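Local coordinates for Iron(III) ABC transporter, periplasmic iron-compound-binding protein (PDB 3TEF) that probably binds iron-loaded catecholate siderophores in the periplasm of Vibrio cholerae and delivers them to an ABC transporter for iron uptake, at residues D34-E39 with Q119-L124; P50-K55 with D256-Y261; E135-Q140 with A269-V274. One frame throughout, in Å; residues are numbered along the deposited sequence.

Contact 1 of 3, residues D34-E39 with Q119-L124; sequences DSFGIE and QQWRNL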
loop_
_atom_site.group_PDB
_atom_site.type_symbol
_atom_site.label_atom_id
_atom_site.label_comp_id
_atom_site.label_asym_id
_atom_site.label_seq_id
_atom_site.Cartn_x
_atom_site.Cartn_y
_atom_site.Cartn_z
ATOM N N ASP A 34 0.060 -14.367 -1.600
ATOM C CA ASP A 34 1.131 -15.262 -1.191
ATOM C C ASP A 34 1.143 -15.495 0.326
ATOM O O ASP A 34 1.323 -16.622 0.778
ATOM C CB ASP A 34 2.481 -14.743 -1.678
ATOM C CG ASP A 34 3.623 -15.625 -1.235
ATOM O OD1 ASP A 34 3.846 -16.666 -1.879
ATOM O OD2 ASP A 34 4.275 -15.272 -0.237
ATOM N N SER A 35 0.947 -14.431 1.103
ATOM C CA SER A 35 0.981 -14.516 2.563
ATOM C C SER A 35 -0.045 -15.503 3.121
ATOM O O SER A 35 0.209 -16.176 4.136
ATOM C CB SER A 35 0.771 -13.138 3.198
ATOM O OG SER A 35 1.842 -12.267 2.887
ATOM N N PHE A 36 -1.198 -15.578 2.468
ATOM C CA PHE A 36 -2.272 -16.473 2.896
ATOM C C PHE A 36 -2.158 -17.861 2.253
ATOM O O PHE A 36 -3.043 -18.702 2.401
ATOM C CB PHE A 36 -3.656 -15.838 2.663
ATOM C CG PHE A 36 -4.010 -14.779 3.678
ATOM C CD1 PHE A 36 -4.009 -15.079 5.035
ATOM C CD2 PHE A 36 -4.343 -13.494 3.282
ATOM C CE1 PHE A 36 -4.325 -14.109 5.970
ATOM C CE2 PHE A 36 -4.651 -12.519 4.208
ATOM C CZ PHE A 36 -4.651 -12.827 5.555
ATOM N N GLY A 37 -1.051 -18.095 1.553
ATOM C CA GLY A 37 -0.701 -19.432 1.116
ATOM C C GLY A 37 -1.185 -19.838 -0.257
ATOM O O GLY A 37 -1.176 -21.017 -0.598
ATOM N N ILE A 38 -1.607 -18.862 -1.054
ATOM C CA ILE A 38 -2.085 -19.135 -2.408
ATOM C C ILE A 38 -0.972 -18.894 -3.427
ATOM O O ILE A 38 -0.251 -17.907 -3.319
ATOM C CB ILE A 38 -3.279 -18.217 -2.759
ATOM C CG1 ILE A 38 -4.421 -18.379 -1.740
ATOM C CG2 ILE A 38 -3.725 -18.449 -4.197
ATOM C CD1 ILE A 38 -4.942 -19.800 -1.603
ATOM N N GLU A 39 -0.827 -19.780 -4.415
ATOM C CA GLU A 39 0.224 -19.607 -5.414
ATOM C C GLU A 39 -0.373 -19.317 -6.788
ATOM O O GLU A 39 -1.041 -20.165 -7.360
ATOM C CB GLU A 39 1.135 -20.835 -5.502
ATOM C CG GLU A 39 2.342 -20.611 -6.409
ATOM C CD GLU A 39 3.199 -21.844 -6.576
ATOM O OE1 GLU A 39 2.858 -22.891 -5.984
ATOM O OE2 GLU A 39 4.217 -21.761 -7.294
ATOM N N GLN A 119 -11.292 -5.392 4.964
ATOM C CA GLN A 119 -12.248 -5.925 4.015
ATOM C C GLN A 119 -11.554 -6.600 2.843
ATOM O O GLN A 119 -12.055 -7.595 2.335
ATOM C CB GLN A 119 -13.218 -4.846 3.514
ATOM C CG GLN A 119 -14.385 -5.416 2.728
ATOM C CD GLN A 119 -15.121 -6.499 3.499
ATOM O OE1 GLN A 119 -15.541 -6.284 4.639
ATOM N NE2 GLN A 119 -15.257 -7.674 2.898
ATOM N N GLN A 120 -10.403 -6.070 2.410
ATOM C CA GLN A 120 -9.702 -6.691 1.291
ATOM C C GLN A 120 -9.230 -8.087 1.700
ATOM O O GLN A 120 -9.329 -9.038 0.908
ATOM C CB GLN A 120 -8.494 -5.860 0.804
ATOM C CG GLN A 120 -8.774 -4.382 0.523
ATOM C CD GLN A 120 -10.027 -4.164 -0.330
ATOM O OE1 GLN A 120 -11.049 -3.671 0.158
ATOM N NE2 GLN A 120 -9.944 -4.517 -1.597
ATOM N N TRP A 121 -8.695 -8.214 2.916
ATOM C CA TRP A 121 -8.272 -9.534 3.376
ATOM C C TRP A 121 -9.486 -10.449 3.560
ATOM O O TRP A 121 -9.447 -11.622 3.196
ATOM C CB TRP A 121 -7.453 -9.461 4.673
ATOM C CG TRP A 121 -6.196 -8.627 4.602
ATOM C CD1 TRP A 121 -5.667 -7.998 3.498
ATOM C CD2 TRP A 121 -5.321 -8.327 5.693
ATOM N NE1 TRP A 121 -4.516 -7.329 3.849
ATOM C CE2 TRP A 121 -4.285 -7.510 5.195
ATOM C CE3 TRP A 121 -5.318 -8.668 7.054
ATOM C CZ2 TRP A 121 -3.254 -7.030 6.006
ATOM C CZ3 TRP A 121 -4.293 -8.188 7.865
ATOM C CH2 TRP A 121 -3.280 -7.377 7.341
ATOM N N ARG A 122 -10.575 -9.909 4.100
ATOM C CA ARG A 122 -11.792 -10.705 4.243
ATOM C C ARG A 122 -12.315 -11.178 2.892
ATOM O O ARG A 122 -12.805 -12.303 2.773
ATOM C CB ARG A 122 -12.864 -9.962 5.050
ATOM C CG ARG A 122 -12.574 -9.987 6.555
ATOM C CD ARG A 122 -13.640 -9.275 7.401
ATOM N NE ARG A 122 -13.288 -9.421 8.812
ATOM C CZ ARG A 122 -12.966 -8.418 9.621
ATOM N NH1 ARG A 122 -12.972 -7.172 9.174
ATOM N NH2 ARG A 122 -12.641 -8.668 10.884
ATOM N N ASN A 123 -12.178 -10.339 1.867
ATOM C CA ASN A 123 -12.548 -10.744 0.513
ATOM C C ASN A 123 -11.751 -11.958 0.039
ATOM O O ASN A 123 -12.319 -12.901 -0.520
ATOM C CB ASN A 123 -12.381 -9.586 -0.477
ATOM C CG ASN A 123 -13.497 -8.566 -0.375
ATOM O OD1 ASN A 123 -14.513 -8.805 0.271
ATOM N ND2 ASN A 123 -13.313 -7.420 -1.023
ATOM N N LEU A 124 -10.437 -11.926 0.245
ATOM C CA LEU A 124 -9.597 -13.088 -0.016
ATOM C C LEU A 124 -10.058 -14.304 0.795
ATOM O O LEU A 124 -10.147 -15.416 0.270
ATOM C CB LEU A 124 -8.124 -12.784 0.293
ATOM C CG LEU A 124 -7.479 -11.682 -0.541
ATOM C CD1 LEU A 124 -5.973 -11.650 -0.248
ATOM C CD2 LEU A 124 -7.724 -11.962 -2.014
#

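Contact 2 of 3, residues P50-K55 with D256-Y261; sequences PDYLAK and DVNAWY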
loop_
_atom_site.group_PDB
_atom_site.type_symbol
_atom_site.label_atom_id
_atom_site.label_comp_id
_atom_site.label_asym_id
_atom_site.label_seq_id
_atom_site.Cartn_x
_atom_site.Cartn_y
_atom_site.Cartn_z
ATOM N N PRO A 50 9.589 -6.489 -3.917
ATOM C CA PRO A 50 10.289 -6.627 -2.639
ATOM C C PRO A 50 10.872 -8.029 -2.454
ATOM O O PRO A 50 10.376 -9.012 -3.025
ATOM C CB PRO A 50 9.195 -6.365 -1.594
ATOM C CG PRO A 50 7.917 -6.788 -2.289
ATOM C CD PRO A 50 8.116 -6.421 -3.750
ATOM N N ASP A 51 11.927 -8.111 -1.651
ATOM C CA ASP A 51 12.575 -9.387 -1.405
ATOM C C ASP A 51 11.615 -10.490 -1.003
ATOM O O ASP A 51 11.765 -11.613 -1.461
ATOM C CB ASP A 51 13.660 -9.251 -0.335
ATOM C CG ASP A 51 14.932 -8.656 -0.878
ATOM O OD1 ASP A 51 15.055 -8.531 -2.115
ATOM O OD2 ASP A 51 15.820 -8.326 -0.057
ATOM N N TYR A 52 10.628 -10.189 -0.161
ATOM C CA TYR A 52 9.770 -11.259 0.335
ATOM C C TYR A 52 8.899 -11.901 -0.751
ATOM O O TYR A 52 8.244 -12.915 -0.491
ATOM C CB TYR A 52 8.936 -10.830 1.559
ATOM C CG TYR A 52 7.947 -9.693 1.314
ATOM C CD1 TYR A 52 6.668 -9.948 0.836
ATOM C CD2 TYR A 52 8.308 -8.374 1.576
ATOM C CE1 TYR A 52 5.768 -8.907 0.612
ATOM C CE2 TYR A 52 7.416 -7.332 1.370
ATOM C CZ TYR A 52 6.156 -7.610 0.887
ATOM O OH TYR A 52 5.275 -6.566 0.676
ATOM N N LEU A 53 8.904 -11.321 -1.954
ATOM C CA LEU A 53 8.184 -11.883 -3.105
ATOM C C LEU A 53 9.133 -12.252 -4.254
ATOM O O LEU A 53 8.718 -12.400 -5.402
ATOM C CB LEU A 53 7.093 -10.896 -3.626
ATOM C CG LEU A 53 6.011 -10.553 -2.599
ATOM C CD1 LEU A 53 5.143 -9.403 -3.120
ATOM C CD2 LEU A 53 5.150 -11.773 -2.271
ATOM N N ALA A 54 10.406 -12.447 -3.930
ATOM C CA ALA A 54 11.428 -12.613 -4.959
ATOM C C ALA A 54 11.185 -13.769 -5.926
ATOM O O ALA A 54 11.575 -13.686 -7.094
ATOM C CB ALA A 54 12.818 -12.739 -4.308
ATOM N N LYS A 55 10.577 -14.854 -5.464
ATOM C CA LYS A 55 10.400 -15.997 -6.348
ATOM C C LYS A 55 9.532 -15.657 -7.553
ATOM O O LYS A 55 9.682 -16.246 -8.625
ATOM C CB LYS A 55 9.834 -17.216 -5.610
ATOM C CG LYS A 55 8.336 -17.201 -5.338
ATOM C CD LYS A 55 7.912 -18.561 -4.800
ATOM C CE LYS A 55 6.421 -18.665 -4.591
ATOM N NZ LYS A 55 6.004 -19.986 -4.012
ATOM N N ASP A 256 9.120 2.619 4.941
ATOM C CA ASP A 256 9.455 1.597 3.954
ATOM C C ASP A 256 8.643 1.858 2.690
ATOM O O ASP A 256 7.416 1.818 2.702
ATOM C CB ASP A 256 9.150 0.204 4.494
ATOM C CG ASP A 256 9.599 -0.893 3.546
ATOM O OD1 ASP A 256 10.775 -1.309 3.621
ATOM O OD2 ASP A 256 8.786 -1.333 2.717
ATOM N N VAL A 257 9.322 2.145 1.593
ATOM C CA VAL A 257 8.605 2.573 0.396
ATOM C C VAL A 257 7.722 1.474 -0.189
ATOM O O VAL A 257 6.591 1.734 -0.584
ATOM C CB VAL A 257 9.558 3.103 -0.683
ATOM C CG1 VAL A 257 8.756 3.548 -1.907
ATOM C CG2 VAL A 257 10.366 4.251 -0.125
ATOM N N ASN A 258 8.223 0.244 -0.236
ATOM C CA ASN A 258 7.391 -0.853 -0.701
ATOM C C ASN A 258 6.106 -0.976 0.118
ATOM O O ASN A 258 5.010 -1.078 -0.427
ATOM C CB ASN A 258 8.139 -2.186 -0.646
ATOM C CG ASN A 258 7.233 -3.358 -0.960
ATOM O OD1 ASN A 258 6.862 -3.567 -2.117
ATOM N ND2 ASN A 258 6.832 -4.103 0.075
ATOM N N ALA A 259 6.251 -0.971 1.436
ATOM C CA ALA A 259 5.115 -1.250 2.298
ATOM C C ALA A 259 4.036 -0.174 2.193
ATOM O O ALA A 259 2.852 -0.495 2.183
ATOM C CB ALA A 259 5.548 -1.404 3.741
ATOM N N TRP A 260 4.452 1.094 2.145
ATOM C CA TRP A 260 3.500 2.215 2.212
ATOM C C TRP A 260 2.969 2.680 0.862
ATOM O O TRP A 260 1.856 3.205 0.774
ATOM C CB TRP A 260 4.134 3.418 2.924
ATOM C CG TRP A 260 4.384 3.211 4.396
ATOM C CD1 TRP A 260 5.433 2.537 4.960
ATOM C CD2 TRP A 260 3.596 3.706 5.490
ATOM N NE1 TRP A 260 5.331 2.563 6.327
ATOM C CE2 TRP A 260 4.212 3.277 6.678
ATOM C CE3 TRP A 260 2.410 4.451 5.574
ATOM C CZ2 TRP A 260 3.699 3.576 7.943
ATOM C CZ3 TRP A 260 1.908 4.756 6.823
ATOM C CH2 TRP A 260 2.549 4.318 7.991
ATOM N N TYR A 261 3.762 2.487 -0.185
ATOM C CA TYR A 261 3.470 3.106 -1.469
ATOM C C TYR A 261 3.177 2.078 -2.573
ATOM O O TYR A 261 2.269 2.254 -3.377
ATOM C CB TYR A 261 4.637 4.021 -1.857
ATOM C CG TYR A 261 4.436 4.749 -3.168
ATOM C CD1 TYR A 261 3.508 5.776 -3.278
ATOM C CD2 TYR A 261 5.180 4.407 -4.287
ATOM C CE1 TYR A 261 3.322 6.446 -4.489
ATOM C CE2 TYR A 261 5.006 5.072 -5.501
ATOM C CZ TYR A 261 4.079 6.085 -5.588
ATOM O OH TYR A 261 3.912 6.738 -6.789
#

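Contact 3 of 3, residues E135-Q140 with A269-V274; sequences EAKIEQ and ATEQMV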
loop_
_atom_site.group_PDB
_atom_site.type_symbol
_atom_site.label_atom_id
_atom_site.label_comp_id
_atom_site.label_asym_id
_atom_site.label_seq_id
_atom_site.Cartn_x
_atom_site.Cartn_y
_atom_site.Cartn_z
ATOM N N GLU A 135 -9.179 -14.066 9.817
ATOM C CA GLU A 135 -9.618 -13.443 11.057
ATOM C C GLU A 135 -8.524 -13.442 12.121
ATOM O O GLU A 135 -8.374 -12.465 12.856
ATOM C CB GLU A 135 -10.893 -14.102 11.589
ATOM C CG GLU A 135 -12.129 -13.860 10.723
ATOM C CD GLU A 135 -12.473 -12.382 10.555
ATOM O OE1 GLU A 135 -12.204 -11.573 11.472
ATOM O OE2 GLU A 135 -13.033 -12.032 9.500
ATOM N N ALA A 136 -7.762 -14.531 12.207
ATOM C CA ALA A 136 -6.661 -14.599 13.158
ATOM C C ALA A 136 -5.661 -13.485 12.877
ATOM O O ALA A 136 -5.191 -12.809 13.801
ATOM C CB ALA A 136 -5.966 -15.976 13.111
ATOM N N LYS A 137 -5.346 -13.295 11.595
ATOM C CA LYS A 137 -4.400 -12.269 11.180
ATOM C C LYS A 137 -4.944 -10.886 11.495
ATOM O O LYS A 137 -4.227 -10.026 12.010
ATOM C CB LYS A 137 -4.117 -12.367 9.681
ATOM C CG LYS A 137 -2.885 -11.631 9.283
ATOM C CD LYS A 137 -1.699 -12.386 9.846
ATOM C CE LYS A 137 -0.468 -11.552 9.848
ATOM N NZ LYS A 137 0.653 -12.300 10.475
ATOM N N ILE A 138 -6.219 -10.673 11.176
ATOM C CA ILE A 138 -6.852 -9.402 11.484
ATOM C C ILE A 138 -6.795 -9.073 12.979
ATOM O O ILE A 138 -6.431 -7.960 13.358
ATOM C CB ILE A 138 -8.294 -9.328 10.953
ATOM C CG1 ILE A 138 -8.268 -9.296 9.421
ATOM C CG2 ILE A 138 -8.998 -8.120 11.536
ATOM C CD1 ILE A 138 -9.641 -9.366 8.771
ATOM N N GLU A 139 -7.137 -10.043 13.824
ATOM C CA GLU A 139 -7.119 -9.811 15.263
ATOM C C GLU A 139 -5.732 -9.371 15.718
ATOM O O GLU A 139 -5.596 -8.452 16.539
ATOM C CB GLU A 139 -7.563 -11.063 16.025
ATOM C CG GLU A 139 -7.397 -10.945 17.541
ATOM C CD GLU A 139 -8.234 -11.957 18.306
ATOM O OE1 GLU A 139 -8.702 -12.938 17.686
ATOM O OE2 GLU A 139 -8.434 -11.772 19.529
ATOM N N GLN A 140 -4.710 -10.028 15.175
ATOM C CA GLN A 140 -3.323 -9.739 15.521
ATOM C C GLN A 140 -2.946 -8.306 15.149
ATOM O O GLN A 140 -2.439 -7.542 15.972
ATOM C CB GLN A 140 -2.382 -10.729 14.819
ATOM C CG GLN A 140 -0.906 -10.444 15.043
ATOM C CD GLN A 140 0.014 -11.401 14.299
ATOM O OE1 GLN A 140 -0.424 -12.194 13.457
ATOM N NE2 GLN A 140 1.305 -11.327 14.608
ATOM N N ALA A 269 3.175 -5.945 4.019
ATOM C CA ALA A 269 3.255 -4.500 3.917
ATOM C C ALA A 269 2.665 -3.835 5.147
ATOM O O ALA A 269 3.265 -2.923 5.723
ATOM C CB ALA A 269 2.533 -4.019 2.640
ATOM N N THR A 270 1.500 -4.316 5.564
ATOM C CA THR A 270 0.802 -3.722 6.690
ATOM C C THR A 270 1.572 -3.986 7.973
ATOM O O THR A 270 1.670 -3.118 8.829
ATOM C CB THR A 270 -0.641 -4.232 6.790
ATOM O OG1 THR A 270 -1.341 -3.876 5.593
ATOM C CG2 THR A 270 -1.334 -3.603 7.987
ATOM N N GLU A 271 2.145 -5.175 8.085
ATOM C CA GLU A 271 3.007 -5.467 9.230
ATOM C C GLU A 271 4.221 -4.553 9.289
ATOM O O GLU A 271 4.620 -4.102 10.374
ATOM C CB GLU A 271 3.389 -6.939 9.239
ATOM C CG GLU A 271 2.174 -7.781 9.565
ATOM C CD GLU A 271 2.425 -9.257 9.452
ATOM O OE1 GLU A 271 3.344 -9.658 8.708
ATOM O OE2 GLU A 271 1.697 -10.020 10.113
ATOM N N GLN A 272 4.782 -4.240 8.123
ATOM C CA GLN A 272 5.876 -3.280 8.045
ATOM C C GLN A 272 5.450 -1.851 8.395
ATOM O O GLN A 272 6.202 -1.122 9.044
ATOM C CB GLN A 272 6.545 -3.316 6.668
ATOM C CG GLN A 272 7.779 -2.433 6.552
ATOM C CD GLN A 272 8.928 -2.929 7.407
ATOM O OE1 GLN A 272 9.343 -4.079 7.285
ATOM N NE2 GLN A 272 9.425 -2.073 8.297
ATOM N N MET A 273 4.263 -1.438 7.942
ATOM C CA MET A 273 3.747 -0.127 8.326
ATOM C C MET A 273 3.680 -0.013 9.844
ATOM O O MET A 273 4.062 1.004 10.413
ATOM C CB MET A 273 2.357 0.112 7.730
ATOM C CG MET A 273 2.353 0.169 6.195
ATOM S SD MET A 273 0.693 0.093 5.514
ATOM C CE MET A 273 -0.015 1.585 6.225
ATOM N N VAL A 274 3.145 -1.047 10.483
ATOM C CA VAL A 274 3.082 -1.086 11.945
ATOM C C VAL A 274 4.481 -0.963 12.566
ATOM O O VAL A 274 4.708 -0.151 13.475
ATOM C CB VAL A 274 2.398 -2.372 12.441
ATOM C CG1 VAL A 274 2.698 -2.601 13.923
ATOM C CG2 VAL A 274 0.900 -2.298 12.202
#

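Contact 1 of 3, residues D34-E39 with Q119-L124
F36, at the Schellman-type end of helix 27-35, drives its ring against W121 and L124 of helix 113-128, closing the C-terminal end of one helix onto the flank of another. The phenyl group meets the indole in a T-shaped pair: the edge of F36 is directed at the face of W121, the ring of F36 and the five-membered ring of W121 have centroids 5.9 Å apart, and their planes stand at 73°. The closest atoms of the two residues are CE2 of F36 and CB of W121, at 4.2 Å, where the phenyl reaches the root of the indole. L124, one helical turn further on, brings its CD1 methyl to the edge of the phenyl ring, near the ring plane and 4.3 Å from F36 CD2. F36 has left helical backbone angles, and with CG anti to its own carbonyl carbon (chi1 -76°) its ring is carried across to the neighbouring helix. G37 follows with a positive phi of 92° and donates its N to D34 O, while I38 N reaches I33 O; together these bonds complete the helix end. V134 of helix 131-154 and V267 of helix 267-279 also pack on both aromatic residues, so the pair sits where several helices converge. The polar edge of the indole is turned to another partner, W121 NE1 being hydrogen-bonded to S265 O. Between the two segments the contact is therefore purely apolar, held by dispersion and by the weak electrostatics of an edge-to-face pair, with the indole N-H satisfied by a backbone carbonyl.

Contact 2 of 3, residues P50-K55 with D256-Y261
N258, in the first turn of helix 257-262, pushes its amide against P50 and Y52 of the loop that follows strand 42-43. The dense part is the side against the proline. N258 OD1 lies 3.4 Å from P50 CG and 3.5 Å from P50 CD, and N258 CG is 3.6 Å from P50 CB, so the amide rests across one side of the pyrrolidine ring and its oxygen meets CH groups there. That ring is itself pressed against Y52: P50 CG sits 3.6 Å above one face of the phenol ring, offset toward the rim. The looser part is at the phenol end, where Y52 is largely exposed and one hydrogen bond links it to the helix. N258 ND2 donates to Y52 OH over 3.0 Å, with a bent N-H...O angle of 148°. The hydroxyl lies almost in the plane of the amide, while the phenol ring is turned 70° from that plane, and ND2 arrives at the ring's edge. Y52 holds CG between its backbone N and carbonyl carbon (chi1 62°), which folds the ring back over P50 and leaves the hydroxyl facing the helix. The same OH has a weak hydrogen bond to D31 OD2, and V27 of helix 27-35 touches both P50 and N258, placing the junction beside that helix. Behind N258, D256 OD2 accepts from A259 N at 2.9 Å through its anti lone pair, fixing the first turn. This is a helix N-terminus with an aspartate N-cap, joined through one asparagine to a proline-led 3-10 turn, whose L53 N returns to P50 O. The loop leaves the parallel sheet and the helix follows strand 252-254 of the mixed sheet, a bridge consistent with the two-lobed fold of periplasmic binding proteins.

Contact 3 of 3, residues E135-Q140 with A269-V274
K137 and E271 carry the contact between helix 131-154 and helix 267-279, E271 with the larger buried surface, K137 with most of the remainder. Their side chains approach from opposite directions and meet at their charged ends, K137 NZ forming a salt bridge with E271 OE2. The hydrogen bond within it is weak, and because OE2 sits too close to the lysine in the model, the exact length of the bridge is doubtful. E271 OE1 is 4.2 Å from K137 NZ, so in the model the ammonium group is nearer to OE2 than to OE1. The CB of E271 is directed toward helix 131-154, and the chain runs extended beyond CG (chi2 174°). K137 starts with CG anti to its backbone N but bends at chi2 (70°), and this bend brings the ammonium group round to the glutamate. Q140, one turn along the lysine's own helix, adds a second acceptor: K137 NZ donates to Q140 OE1 at 3.2 Å, from 44° out of the plane of the amide carbonyl. The lysine also touches F36 along the way. The same two helices also pack through T270 on V141 and F145 and through V274 on Q144 and I148. The chemistry is that of a partly exposed ion pair at a helix-helix surface: a lysine shared between a carboxylate and an amide oxygen. Solvent would probably screen part of the attraction between the lysine and the glutamate.

Contact 1 is the buried one, aromatic and aliphatic; contacts 2 and 3 lie at the surface and depend on polar groups, a neutral amide-to-phenol bond in one and an ion pair in the other. Helix 113-128 of contact 1 leads directly into helix 131-154 of contact 3, and the two are tied by the salt bridge from R122 to E135 and by I138 packed on W121. Likewise helix 257-262 of contact 2 precedes helix 267-279 of contact 3, where the A259 methyl lies against A269 and Q272. Contacts 1 and 2 meet by packing, D34 on L53 and on K55. Contact 3 therefore touches both others, contact 1 through both of its helices and contact 2 through helix 267-279.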